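Local coordinates for uncharacterized protein DUF4425 (Bacteroides vulgatus, PDB 3U6G) that is of unknown function but is a predicted lipoprotein with an immunoglobulin-like fold, assigned to a PLAT/LH2 and C2-like calcium-binding family, at residues D4-I9 with Y95-E100. Residues are numbered along the deposited sequence; the frame is centred on the assembly and turned at random. Where two conformers were deposited one is given.
Sequences DFQTGI and YIDDKE
Asp97 and Ile9 are joined by a reciprocal pair of hydrogen bonds, one backbone to backbone and one backbone to carboxylate. The backbone N of Asp97 donates to Ile9 O at 2.8 Å, with an N-H...O angle of 167°. In return, the carboxylate of Asp97 receives the backbone N-H of Ile9, with 2.9 Å from N to OD1. That second donor comes from above the carboxylate plane, 41° out of it, although the N-H points almost straight at the oxygen. With CG beside its own backbone N (chi1 -64°), Asp97 swings the carboxylate back to that N-H, alongside its backbone bond to Ile9 O. The other carboxylate oxygen works through water: a single molecule donates to Asp97 OD2 at 2.6 Å and to Thr7 O at 2.8 Å. A second water donates to Ile9 O and accepts from Asp98 N, while the CA-H of Ile96 adds a contact of 3.3 Å from CA to the same Ile9 O.

Beside this polar cluster the buried Ile96 supplies the apolar part. Its CD1 touches Gln6 CB at 3.9 Å and its CG2 lies 4.1 Å from Gln6 CG, so both branches meet the aliphatic part of an extended glutamine that crosses the isoleucine at a slant. Gly8 runs close by, its CA 3.7 Å from Asp97 OD1. Ile96 also packs on His10 and Thr123.

Asp97 and Asp98 are the two-residue link of a type I' turn from Ile96 to Lys99, joining strands 87-96 and 99-109. The contact ties that hairpin tip to the N-terminal segment just before strand 10-18, the antiparallel neighbour of 87-96. Chemically, the backbone bond continues the antiparallel pairing, and the carboxylate of the exposed Asp97 holds the Ile9 N-H and reaches Thr7 O through water.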
# COMPACT_ATOMS: atom_id res chain seq x y z
N ASP A 4 -0.41 2.74 -19.12
CA ASP A 4 -0.12 1.60 -18.23
C ASP A 4 -1.29 1.26 -17.31
O ASP A 4 -1.21 0.28 -16.53
CB ASP A 4 1.11 1.90 -17.36
CG ASP A 4 2.36 2.14 -18.18
OD1 ASP A 4 2.45 1.58 -19.30
OD2 ASP A 4 3.26 2.87 -17.69
N PHE A 5 -2.35 2.06 -17.37
CA PHE A 5 -3.52 1.88 -16.53
C PHE A 5 -4.75 1.57 -17.38
O PHE A 5 -4.90 2.08 -18.50
CB PHE A 5 -3.75 3.13 -15.67
CG PHE A 5 -2.56 3.52 -14.85
CD1 PHE A 5 -1.61 4.39 -15.36
CD2 PHE A 5 -2.37 3.01 -13.58
CE1 PHE A 5 -0.50 4.76 -14.60
CE2 PHE A 5 -1.28 3.36 -12.83
CZ PHE A 5 -0.34 4.24 -13.34
N GLN A 6 -5.59 0.70 -16.86
CA GLN A 6 -6.83 0.33 -17.50
C GLN A 6 -7.95 0.46 -16.47
O GLN A 6 -7.78 0.05 -15.33
CB GLN A 6 -6.73 -1.11 -17.98
CG GLN A 6 -7.95 -1.63 -18.73
CD GLN A 6 -7.69 -2.98 -19.40
OE1 GLN A 6 -6.56 -3.49 -19.43
NE2 GLN A 6 -8.74 -3.56 -19.95
N THR A 7 -9.06 1.05 -16.88
CA THR A 7 -10.22 1.16 -16.03
C THR A 7 -11.00 -0.15 -16.12
O THR A 7 -11.13 -0.74 -17.19
CB THR A 7 -11.04 2.38 -16.43
OG1 THR A 7 -10.24 3.56 -16.26
CG2 THR A 7 -12.30 2.48 -15.59
N GLY A 8 -11.47 -0.63 -14.97
CA GLY A 8 -12.25 -1.85 -14.91
C GLY A 8 -12.30 -2.36 -13.49
O GLY A 8 -12.00 -1.63 -12.56
N ILE A 9 -12.70 -3.62 -13.33
CA ILE A 9 -12.70 -4.24 -12.01
C ILE A 9 -11.29 -4.77 -11.74
O ILE A 9 -10.82 -5.70 -12.40
CB ILE A 9 -13.76 -5.34 -11.86
CG1 ILE A 9 -15.18 -4.76 -11.99
CG2 ILE A 9 -13.62 -6.04 -10.51
CD1 ILE A 9 -16.29 -5.81 -11.97
N TYR A 95 -5.39 -8.71 -11.08
CA TYR A 95 -6.24 -8.84 -12.26
C TYR A 95 -6.92 -7.53 -12.60
O TYR A 95 -7.19 -6.71 -11.73
CB TYR A 95 -7.37 -9.85 -12.05
CG TYR A 95 -7.00 -11.17 -11.44
CD1 TYR A 95 -6.79 -11.28 -10.08
CD2 TYR A 95 -6.92 -12.33 -12.22
CE1 TYR A 95 -6.48 -12.48 -9.50
CE2 TYR A 95 -6.62 -13.56 -11.63
CZ TYR A 95 -6.39 -13.62 -10.27
OH TYR A 95 -6.08 -14.80 -9.62
N ILE A 96 -7.23 -7.37 -13.88
CA ILE A 96 -8.20 -6.39 -14.33
C ILE A 96 -9.22 -7.11 -15.21
O ILE A 96 -8.85 -7.75 -16.21
CB ILE A 96 -7.55 -5.23 -15.13
CG1 ILE A 96 -6.43 -4.57 -14.33
CG2 ILE A 96 -8.61 -4.17 -15.53
CD1 ILE A 96 -5.71 -3.48 -15.08
N ASP A 97 -10.49 -7.04 -14.83
CA ASP A 97 -11.57 -7.73 -15.55
C ASP A 97 -11.21 -9.19 -15.84
O ASP A 97 -11.37 -9.68 -16.96
CB ASP A 97 -11.90 -7.01 -16.86
CG ASP A 97 -12.44 -5.61 -16.64
OD1 ASP A 97 -13.11 -5.36 -15.61
OD2 ASP A 97 -12.20 -4.76 -17.51
N ASP A 98 -10.73 -9.87 -14.80
CA ASP A 98 -10.40 -11.32 -14.82
C ASP A 98 -9.15 -11.70 -15.60
O ASP A 98 -8.78 -12.87 -15.58
CB ASP A 98 -11.57 -12.18 -15.33
CG ASP A 98 -12.86 -11.97 -14.54
OD1 ASP A 98 -12.82 -11.93 -13.30
OD2 ASP A 98 -13.94 -11.88 -15.17
N LYS A 99 -8.48 -10.74 -16.22
CA LYS A 99 -7.20 -10.99 -16.86
C LYS A 99 -6.09 -10.76 -15.84
O LYS A 99 -6.06 -9.72 -15.18
CB LYS A 99 -7.00 -10.07 -18.05
CG LYS A 99 -5.69 -10.27 -18.79
CD LYS A 99 -5.57 -9.35 -19.99
CE LYS A 99 -4.24 -9.52 -20.71
NZ LYS A 99 -4.20 -8.71 -21.97
N GLU A 100 -5.16 -11.71 -15.74
CA GLU A 100 -4.03 -11.58 -14.84
C GLU A 100 -3.08 -10.56 -15.43
O GLU A 100 -2.67 -10.69 -16.58
CB GLU A 100 -3.33 -12.92 -14.63
CG GLU A 100 -2.05 -12.79 -13.80
CD GLU A 100 -1.40 -14.11 -13.46
OE1 GLU A 100 -2.09 -15.14 -13.30
OE2 GLU A 100 -0.17 -14.11 -13.31
O HOH W 1 -13.05 -2.46 -18.29
O HOH W 2 -10.82 -8.64 -12.13